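Long-range contacts in UDP-N-Acetylglucosamine 2-Epimerase (Thermus thermophilus, PDB 1V4V), which probably interconverts UDP-N-acetylglucosamine and UDP-N-acetylmannosamine by inverting the sugar at its C2 carbon: residues G4-G13 with G33-G42; I79-K88 with T103-E114. One frame throughout, in Å; residues are numbered along the deposited sequence.

Interaction 1. Residues G4-G13 with G33-G42; sequences GMKRVVLAFG and GLKPLVLLTG
Phe-12 leans across to the neighbouring strand, setting its CZ 3.6 Å from Val-38 CG1 and its CE1 3.7 Å from Leu-40 CD2. Its CG sits between the backbone N and the carbonyl carbon (chi1 51°), a torsion that swings the ring over the partner strand. On the same face of the sheet, Leu-10 CD1 lies 4.2 Å from Pro-36 CB, and Leu-34 CD2 presses tightly on Lys-6 CB at 3.4 Å. The other face carries Val-9 CG1, 3.7 Å from Leu-39 CB, and Ala-11. Between the two faces runs an unbroken parallel ladder of eight backbone bonds, from Lys-6 N to Gly-33 O through to Thr-41 N to Phe-12 O; the bond from Leu-10 N to Leu-37 O is short (2.7 Å) and nearly straight (175°). The strands belong to a beta-alpha-beta crossover of a Rossmann-like domain, with helix 15-29 as the connection. Tyr-25 of that helix packs on Pro-36 and Val-38, while Leu-48 and Leu-52 of helix 45-53 reach the Phe-12 ring. Farther out, strand 94-98 bonds to the other edge of 6-12, and Glu-17 OE1 accepts from Gly-13 N where strand 6-12 runs out.

Interaction 2. Residues I79-K88 with T103-E114; sequences ILPQAARALK and TTFAVAWAAFLE
Ala-106 O accepts the helical bond from Ala-110 N at 3.0 Å, and Leu-80 CD1 from the facing helix lies against the same oxygen at 3.4 Å. Leu-80 gets there with CG anti to its N (chi1 -167°), which also puts CD2 3.8 Å from CZ3 of Trp-109. The two helices cross at -52° with axes only 8.3 Å apart, and small residues make that closeness possible: Ala-110 CB stands 3.8 Å from Ala-83 CB and also touches the backbone of Ala-84. This is ridges-into-grooves packing, the i+4 ridge of Ile-79, Ala-83 and Leu-87 lying in the groove between Thr-103, Val-107 and Ala-111 on one flank and Ala-106, Ala-110 and Glu-114 on the other. Ile-79 CG2 meets Ala-106 CB, and Leu-87 CD1 rests on Ala-111 CB at 3.7 Å. Glu-114, bent at chi2, folds back over Ala-84, its OE1 3.4 Å from Ala-84 CB; Lys-88 NZ stays 4.6 Å from Glu-114 OE2, opposite charges near each other but not in contact. Were Glu-114 an alanine, Ala-84 would be likely to lose the cover of that side chain and Lys-88 the opposite charge near it. Leu-87 continues inward to Val-9 and Val-95, Val-107 reaches Ala-11 and Val-97 of the central sheet, and Trp-109 packs on Leu-146 of helix 136-146 and meets Phe-105 of the second subunit edge-to-face.

Overall arrangement
Interactions 1 and 2 follow one another along the chain, their centres about 13 Å apart in the same domain of this GT-B fold. Strands 6-12 and 34-40 lie in its seven-stranded parallel sheet, and the helix pair of interaction 2 covers one face of it, the face that carries Val-9, Ala-11 and Leu-39. Direct packing joins them: Leu-87 CD2 sits 3.8 Å from Val-9 CG1, Ala-11 CB is as close to Val-107 CG1, and Thr-41 meets Thr-103. Helix 102-113 follows strand 94-98, the neighbour of 6-12. The layers therefore run from sheet to helices to the second subunit, which touches interaction 2 but not interaction 1.

Interaction 1. Residues G4-G13 with G33-G42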
loop_
_atom_site.group_PDB
_atom_site.type_symbol
_atom_site.label_atom_id
_atom_site.label_comp_id
_atom_site.label_asym_id
_atom_site.label_seq_id
_atom_site.Cartn_x
_atom_site.Cartn_y
_atom_site.Cartn_z
ATOM N N GLY A 4 31.199 -0.834 1.286
ATOM C CA GLY A 4 30.634 -1.119 -0.061
ATOM C C GLY A 4 30.187 0.150 -0.759
ATOM O O GLY A 4 30.057 1.196 -0.122
HETATM N N MSE A 5 29.944 0.062 -2.065
HETATM C CA MSE A 5 29.522 1.225 -2.837
HETATM C C MSE A 5 28.022 1.488 -2.691
HETATM O O MSE A 5 27.591 2.640 -2.661
HETATM C CB MSE A 5 29.873 1.049 -4.323
HETATM C CG MSE A 5 28.840 0.284 -5.149
HETATM SE SE MSE A 5 28.878 -1.646 -4.976
HETATM C CE MSE A 5 29.253 -2.094 -6.814
ATOM N N LYS A 6 27.235 0.419 -2.599
ATOM C CA LYS A 6 25.788 0.553 -2.453
ATOM C C LYS A 6 25.433 0.798 -0.990
ATOM O O LYS A 6 26.090 0.277 -0.087
ATOM C CB LYS A 6 25.075 -0.713 -2.939
ATOM C CG LYS A 6 25.314 -1.082 -4.399
ATOM C CD LYS A 6 24.843 0.008 -5.349
ATOM C CE LYS A 6 24.691 -0.525 -6.770
ATOM N NZ LYS A 6 25.913 -1.227 -7.251
ATOM N N ARG A 7 24.391 1.589 -0.757
ATOM C CA ARG A 7 23.969 1.878 0.605
ATOM C C ARG A 7 22.559 1.348 0.859
ATOM O O ARG A 7 21.640 1.585 0.072
ATOM C CB ARG A 7 24.036 3.385 0.864
ATOM C CG ARG A 7 25.392 4.004 0.515
ATOM C CD ARG A 7 25.523 5.422 1.054
ATOM N NE ARG A 7 26.612 6.170 0.426
ATOM C CZ ARG A 7 27.885 5.778 0.391
ATOM N NH1 ARG A 7 28.254 4.633 0.946
ATOM N NH2 ARG A 7 28.794 6.538 -0.206
ATOM N N VAL A 8 22.400 0.618 1.959
ATOM C CA VAL A 8 21.111 0.037 2.322
ATOM C C VAL A 8 20.678 0.601 3.663
ATOM O O VAL A 8 21.301 0.342 4.690
ATOM C CB VAL A 8 21.208 -1.501 2.428
ATOM C CG1 VAL A 8 19.846 -2.095 2.778
ATOM C CG2 VAL A 8 21.711 -2.069 1.121
ATOM N N VAL A 9 19.603 1.379 3.652
ATOM C CA VAL A 9 19.115 1.989 4.875
ATOM C C VAL A 9 18.021 1.163 5.537
ATOM O O VAL A 9 17.025 0.813 4.903
ATOM C CB VAL A 9 18.567 3.419 4.601
ATOM C CG1 VAL A 9 18.031 4.042 5.892
ATOM C CG2 VAL A 9 19.676 4.302 4.016
ATOM N N LEU A 10 18.234 0.829 6.803
ATOM C CA LEU A 10 17.236 0.095 7.571
ATOM C C LEU A 10 16.547 1.158 8.412
ATOM O O LEU A 10 17.187 1.827 9.220
ATOM C CB LEU A 10 17.887 -0.949 8.486
ATOM C CG LEU A 10 18.554 -2.137 7.801
ATOM C CD1 LEU A 10 19.878 -1.700 7.182
ATOM C CD2 LEU A 10 18.796 -3.237 8.828
ATOM N N ALA A 11 15.245 1.323 8.207
ATOM C CA ALA A 11 14.484 2.323 8.936
ATOM C C ALA A 11 13.470 1.678 9.873
ATOM O O ALA A 11 12.619 0.913 9.435
ATOM C CB ALA A 11 13.772 3.234 7.947
ATOM N N PHE A 12 13.577 1.990 11.160
ATOM C CA PHE A 12 12.671 1.450 12.172
ATOM C C PHE A 12 12.651 2.377 13.381
ATOM O O PHE A 12 13.536 3.223 13.533
ATOM C CB PHE A 12 13.109 0.037 12.561
ATOM C CG PHE A 12 14.559 -0.069 12.931
ATOM C CD1 PHE A 12 14.992 0.268 14.210
ATOM C CD2 PHE A 12 15.498 -0.491 11.993
ATOM C CE1 PHE A 12 16.342 0.186 14.551
ATOM C CE2 PHE A 12 16.854 -0.576 12.324
ATOM C CZ PHE A 12 17.276 -0.238 13.604
ATOM N N GLY A 13 11.648 2.231 14.245
ATOM C CA GLY A 13 11.563 3.118 15.392
ATOM C C GLY A 13 11.188 2.537 16.745
ATOM O O GLY A 13 10.941 3.294 17.680
ATOM N N GLY A 33 30.550 -4.676 -1.285
ATOM C CA GLY A 33 29.838 -3.793 -2.189
ATOM C C GLY A 33 28.620 -3.157 -1.548
ATOM O O GLY A 33 27.972 -2.307 -2.152
ATOM N N LEU A 34 28.309 -3.570 -0.322
ATOM C CA LEU A 34 27.158 -3.032 0.398
ATOM C C LEU A 34 27.552 -2.434 1.737
ATOM O O LEU A 34 28.481 -2.904 2.396
ATOM C CB LEU A 34 26.113 -4.127 0.651
ATOM C CG LEU A 34 25.360 -4.712 -0.541
ATOM C CD1 LEU A 34 24.406 -5.799 -0.070
ATOM C CD2 LEU A 34 24.604 -3.604 -1.247
ATOM N N LYS A 35 26.837 -1.389 2.132
ATOM C CA LYS A 35 27.068 -0.744 3.411
ATOM C C LYS A 35 25.703 -0.471 4.030
ATOM O O LYS A 35 24.890 0.264 3.467
ATOM C CB LYS A 35 27.833 0.570 3.246
ATOM C CG LYS A 35 28.006 1.319 4.557
ATOM C CD LYS A 35 29.089 2.377 4.473
ATOM C CE LYS A 35 28.754 3.440 3.448
ATOM N NZ LYS A 35 29.871 4.417 3.276
ATOM N N PRO A 36 25.428 -1.080 5.191
ATOM C CA PRO A 36 24.137 -0.865 5.843
ATOM C C PRO A 36 24.157 0.409 6.679
ATOM O O PRO A 36 25.193 0.786 7.232
ATOM C CB PRO A 36 23.983 -2.115 6.698
ATOM C CG PRO A 36 25.401 -2.349 7.162
ATOM C CD PRO A 36 26.221 -2.102 5.902
ATOM N N LEU A 37 23.014 1.079 6.751
ATOM C CA LEU A 37 22.885 2.298 7.539
ATOM C C LEU A 37 21.572 2.220 8.301
ATOM O O LEU A 37 20.634 1.552 7.861
ATOM C CB LEU A 37 22.867 3.532 6.640
ATOM C CG LEU A 37 24.108 3.832 5.797
ATOM C CD1 LEU A 37 23.797 5.007 4.887
ATOM C CD2 LEU A 37 25.301 4.142 6.699
ATOM N N VAL A 38 21.502 2.908 9.433
ATOM C CA VAL A 38 20.288 2.899 10.241
ATOM C C VAL A 38 19.662 4.275 10.403
ATOM O O VAL A 38 20.321 5.233 10.814
ATOM C CB VAL A 38 20.562 2.315 11.651
ATOM C CG1 VAL A 38 19.348 2.507 12.553
ATOM C CG2 VAL A 38 20.895 0.840 11.540
ATOM N N LEU A 39 18.378 4.357 10.069
ATOM C CA LEU A 39 17.608 5.584 10.210
ATOM C C LEU A 39 16.550 5.294 11.268
ATOM O O LEU A 39 15.682 4.455 11.045
ATOM C CB LEU A 39 16.906 5.946 8.895
ATOM C CG LEU A 39 15.858 7.064 8.992
ATOM C CD1 LEU A 39 16.521 8.374 9.399
ATOM C CD2 LEU A 39 15.151 7.218 7.654
ATOM N N LEU A 40 16.636 5.952 12.421
ATOM C CA LEU A 40 15.635 5.744 13.465
ATOM C C LEU A 40 14.434 6.607 13.121
ATOM O O LEU A 40 14.590 7.747 12.682
ATOM C CB LEU A 40 16.191 6.120 14.842
ATOM C CG LEU A 40 17.402 5.288 15.280
ATOM C CD1 LEU A 40 17.729 5.589 16.736
ATOM C CD2 LEU A 40 17.103 3.802 15.099
ATOM N N THR A 41 13.236 6.071 13.334
ATOM C CA THR A 41 12.015 6.789 12.985
ATOM C C THR A 41 11.015 6.940 14.133
ATOM O O THR A 41 9.885 7.385 13.917
ATOM C CB THR A 41 11.298 6.062 11.827
ATOM O OG1 THR A 41 10.915 4.750 12.263
ATOM C CG2 THR A 41 12.212 5.923 10.619
ATOM N N GLY A 42 11.431 6.579 15.343
ATOM C CA GLY A 42 10.544 6.643 16.491
ATOM C C GLY A 42 10.686 7.810 17.456
ATOM O O GLY A 42 11.393 8.788 17.187
#

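Interaction 2. Residues I79-K88 with T103-E114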
loop_
_atom_site.group_PDB
_atom_site.type_symbol
_atom_site.label_atom_id
_atom_site.label_comp_id
_atom_site.label_asym_id
_atom_site.label_seq_id
_atom_site.Cartn_x
_atom_site.Cartn_y
_atom_site.Cartn_z
ATOM N N ILE A 79 5.931 12.664 9.169
ATOM C CA ILE A 79 6.975 11.723 8.784
ATOM C C ILE A 79 7.408 11.770 7.321
ATOM O O ILE A 79 8.596 11.795 7.018
ATOM C CB ILE A 79 6.534 10.267 9.080
ATOM C CG1 ILE A 79 6.324 10.074 10.581
ATOM C CG2 ILE A 79 7.544 9.277 8.503
ATOM C CD1 ILE A 79 7.571 10.304 11.431
ATOM N N LEU A 80 6.438 11.781 6.415
ATOM C CA LEU A 80 6.719 11.731 4.987
ATOM C C LEU A 80 7.819 12.614 4.386
ATOM O O LEU A 80 8.755 12.100 3.777
ATOM C CB LEU A 80 5.419 11.942 4.200
ATOM C CG LEU A 80 5.494 11.615 2.707
ATOM C CD1 LEU A 80 5.889 10.151 2.524
ATOM C CD2 LEU A 80 4.136 11.880 2.053
ATOM N N PRO A 81 7.726 13.944 4.549
ATOM C CA PRO A 81 8.753 14.824 3.974
ATOM C C PRO A 81 10.158 14.628 4.524
ATOM O O PRO A 81 11.120 14.519 3.766
ATOM C CB PRO A 81 8.219 16.228 4.268
ATOM C CG PRO A 81 6.727 16.020 4.394
ATOM C CD PRO A 81 6.668 14.739 5.190
ATOM N N GLN A 82 10.283 14.607 5.844
ATOM C CA GLN A 82 11.597 14.449 6.442
ATOM C C GLN A 82 12.189 13.071 6.168
ATOM O O GLN A 82 13.403 12.918 6.146
ATOM C CB GLN A 82 11.542 14.722 7.946
ATOM C CG GLN A 82 10.716 13.747 8.752
ATOM C CD GLN A 82 10.811 14.031 10.237
ATOM O OE1 GLN A 82 11.907 14.225 10.775
ATOM N NE2 GLN A 82 9.669 14.055 10.910
ATOM N N ALA A 83 11.334 12.069 5.960
ATOM C CA ALA A 83 11.827 10.723 5.661
ATOM C C ALA A 83 12.398 10.710 4.245
ATOM O O ALA A 83 13.465 10.143 3.999
ATOM C CB ALA A 83 10.700 9.696 5.778
ATOM N N ALA A 84 11.682 11.332 3.312
ATOM C CA ALA A 84 12.131 11.394 1.925
ATOM C C ALA A 84 13.481 12.101 1.841
ATOM O O ALA A 84 14.381 11.656 1.129
ATOM C CB ALA A 84 11.109 12.143 1.074
ATOM N N ARG A 85 13.604 13.209 2.566
ATOM C CA ARG A 85 14.842 13.985 2.570
ATOM C C ARG A 85 15.990 13.204 3.196
ATOM O O ARG A 85 17.112 13.217 2.685
ATOM C CB ARG A 85 14.646 15.307 3.320
ATOM C CG ARG A 85 15.895 16.190 3.334
ATOM C CD ARG A 85 15.604 17.623 3.766
ATOM N NE ARG A 85 14.927 17.698 5.056
ATOM C CZ ARG A 85 13.606 17.780 5.207
ATOM N NH1 ARG A 85 12.812 17.802 4.146
ATOM N NH2 ARG A 85 13.081 17.838 6.420
ATOM N N ALA A 86 15.708 12.521 4.303
ATOM C CA ALA A 86 16.730 11.735 4.986
ATOM C C ALA A 86 17.255 10.606 4.103
ATOM O O ALA A 86 18.461 10.364 4.051
ATOM C CB ALA A 86 16.173 11.163 6.301
ATOM N N LEU A 87 16.362 9.914 3.402
ATOM C CA LEU A 87 16.788 8.808 2.555
ATOM C C LEU A 87 17.610 9.290 1.365
ATOM O O LEU A 87 18.549 8.619 0.934
ATOM C CB LEU A 87 15.573 8.011 2.065
ATOM C CG LEU A 87 14.774 7.342 3.193
ATOM C CD1 LEU A 87 13.549 6.650 2.613
ATOM C CD2 LEU A 87 15.667 6.333 3.933
ATOM N N LYS A 88 17.259 10.461 0.849
ATOM C CA LYS A 88 17.958 11.034 -0.290
ATOM C C LYS A 88 19.338 11.540 0.140
ATOM O O LYS A 88 20.337 11.298 -0.542
ATOM C CB LYS A 88 17.131 12.180 -0.876
ATOM C CG LYS A 88 17.583 12.659 -2.245
ATOM C CD LYS A 88 16.700 13.800 -2.733
ATOM C CE LYS A 88 17.139 14.302 -4.100
ATOM N NZ LYS A 88 16.331 15.478 -4.543
ATOM N N THR A 103 4.112 4.779 10.540
ATOM C CA THR A 103 5.423 5.336 10.223
ATOM C C THR A 103 6.142 4.467 9.199
ATOM O O THR A 103 6.788 4.981 8.288
ATOM C CB THR A 103 6.289 5.474 11.489
ATOM O OG1 THR A 103 5.642 6.367 12.403
ATOM C CG2 THR A 103 7.676 6.029 11.144
ATOM N N THR A 104 6.026 3.151 9.339
ATOM C CA THR A 104 6.668 2.248 8.400
ATOM C C THR A 104 6.154 2.471 6.988
ATOM O O THR A 104 6.940 2.505 6.039
ATOM C CB THR A 104 6.464 0.775 8.817
ATOM O OG1 THR A 104 7.333 0.480 9.918
ATOM C CG2 THR A 104 6.772 -0.172 7.666
ATOM N N PHE A 105 4.843 2.632 6.830
ATOM C CA PHE A 105 4.326 2.873 5.489
ATOM C C PHE A 105 4.767 4.245 4.986
ATOM O O PHE A 105 5.138 4.395 3.821
ATOM C CB PHE A 105 2.794 2.818 5.434
ATOM C CG PHE A 105 2.242 3.312 4.128
ATOM C CD1 PHE A 105 2.565 2.664 2.938
ATOM C CD2 PHE A 105 1.496 4.487 4.069
ATOM C CE1 PHE A 105 2.160 3.184 1.703
ATOM C CE2 PHE A 105 1.086 5.014 2.840
ATOM C CZ PHE A 105 1.422 4.361 1.655
ATOM N N ALA A 106 4.718 5.243 5.860
ATOM C CA ALA A 106 5.102 6.595 5.469
ATOM C C ALA A 106 6.539 6.604 4.956
ATOM O O ALA A 106 6.850 7.292 3.984
ATOM C CB ALA A 106 4.952 7.552 6.648
ATOM N N VAL A 107 7.409 5.831 5.602
ATOM C CA VAL A 107 8.807 5.754 5.184
ATOM C C VAL A 107 8.925 5.033 3.845
ATOM O O VAL A 107 9.663 5.470 2.961
ATOM C CB VAL A 107 9.673 5.030 6.253
ATOM C CG1 VAL A 107 11.085 4.818 5.733
ATOM C CG2 VAL A 107 9.710 5.860 7.529
ATOM N N ALA A 108 8.190 3.932 3.689
ATOM C CA ALA A 108 8.208 3.174 2.445
ATOM C C ALA A 108 7.684 4.032 1.290
ATOM O O ALA A 108 8.202 3.967 0.169
ATOM C CB ALA A 108 7.357 1.915 2.581
ATOM N N TRP A 109 6.660 4.836 1.559
ATOM C CA TRP A 109 6.106 5.685 0.507
ATOM C C TRP A 109 7.108 6.791 0.150
ATOM O O TRP A 109 7.258 7.153 -1.019
ATOM C CB TRP A 109 4.767 6.281 0.958
ATOM C CG TRP A 109 3.974 6.929 -0.153
ATOM C CD1 TRP A 109 4.065 6.671 -1.492
ATOM C CD2 TRP A 109 2.951 7.921 -0.007
ATOM N NE1 TRP A 109 3.163 7.441 -2.189
ATOM C CE2 TRP A 109 2.467 8.216 -1.302
ATOM C CE3 TRP A 109 2.396 8.588 1.091
ATOM C CZ2 TRP A 109 1.452 9.153 -1.527
ATOM C CZ3 TRP A 109 1.386 9.519 0.867
ATOM C CH2 TRP A 109 0.926 9.790 -0.432
ATOM N N ALA A 110 7.801 7.311 1.160
ATOM C CA ALA A 110 8.801 8.352 0.945
ATOM C C ALA A 110 9.899 7.795 0.042
ATOM O O ALA A 110 10.337 8.456 -0.898
ATOM C CB ALA A 110 9.390 8.794 2.278
ATOM N N ALA A 111 10.339 6.570 0.331
ATOM C CA ALA A 111 11.373 5.921 -0.461
ATOM C C ALA A 111 10.889 5.753 -1.892
ATOM O O ALA A 111 11.604 6.068 -2.848
ATOM C CB ALA A 111 11.716 4.560 0.137
ATOM N N PHE A 112 9.666 5.254 -2.044
ATOM C CA PHE A 112 9.107 5.058 -3.374
ATOM C C PHE A 112 9.056 6.378 -4.154
ATOM O O PHE A 112 9.413 6.424 -5.331
ATOM C CB PHE A 112 7.694 4.475 -3.286
ATOM C CG PHE A 112 7.062 4.245 -4.626
ATOM C CD1 PHE A 112 7.403 3.131 -5.387
ATOM C CD2 PHE A 112 6.176 5.175 -5.158
ATOM C CE1 PHE A 112 6.873 2.950 -6.663
ATOM C CE2 PHE A 112 5.644 5.002 -6.435
ATOM C CZ PHE A 112 5.996 3.886 -7.185
ATOM N N LEU A 113 8.608 7.445 -3.499
ATOM C CA LEU A 113 8.509 8.747 -4.158
ATOM C C LEU A 113 9.871 9.304 -4.570
ATOM O O LEU A 113 9.965 10.115 -5.494
ATOM C CB LEU A 113 7.783 9.749 -3.254
ATOM C CG LEU A 113 6.286 9.462 -3.042
ATOM C CD1 LEU A 113 5.705 10.482 -2.085
ATOM C CD2 LEU A 113 5.550 9.502 -4.381
ATOM N N GLU A 114 10.922 8.866 -3.883
ATOM C CA GLU A 114 12.276 9.315 -4.187
ATOM C C GLU A 114 12.946 8.352 -5.161
ATOM O O GLU A 114 14.119 8.509 -5.502
ATOM C CB GLU A 114 13.097 9.426 -2.899
ATOM C CG GLU A 114 12.610 10.525 -1.969
ATOM C CD GLU A 114 12.616 11.896 -2.632
ATOM O OE1 GLU A 114 11.825 12.767 -2.212
ATOM O OE2 GLU A 114 13.416 12.110 -3.570
#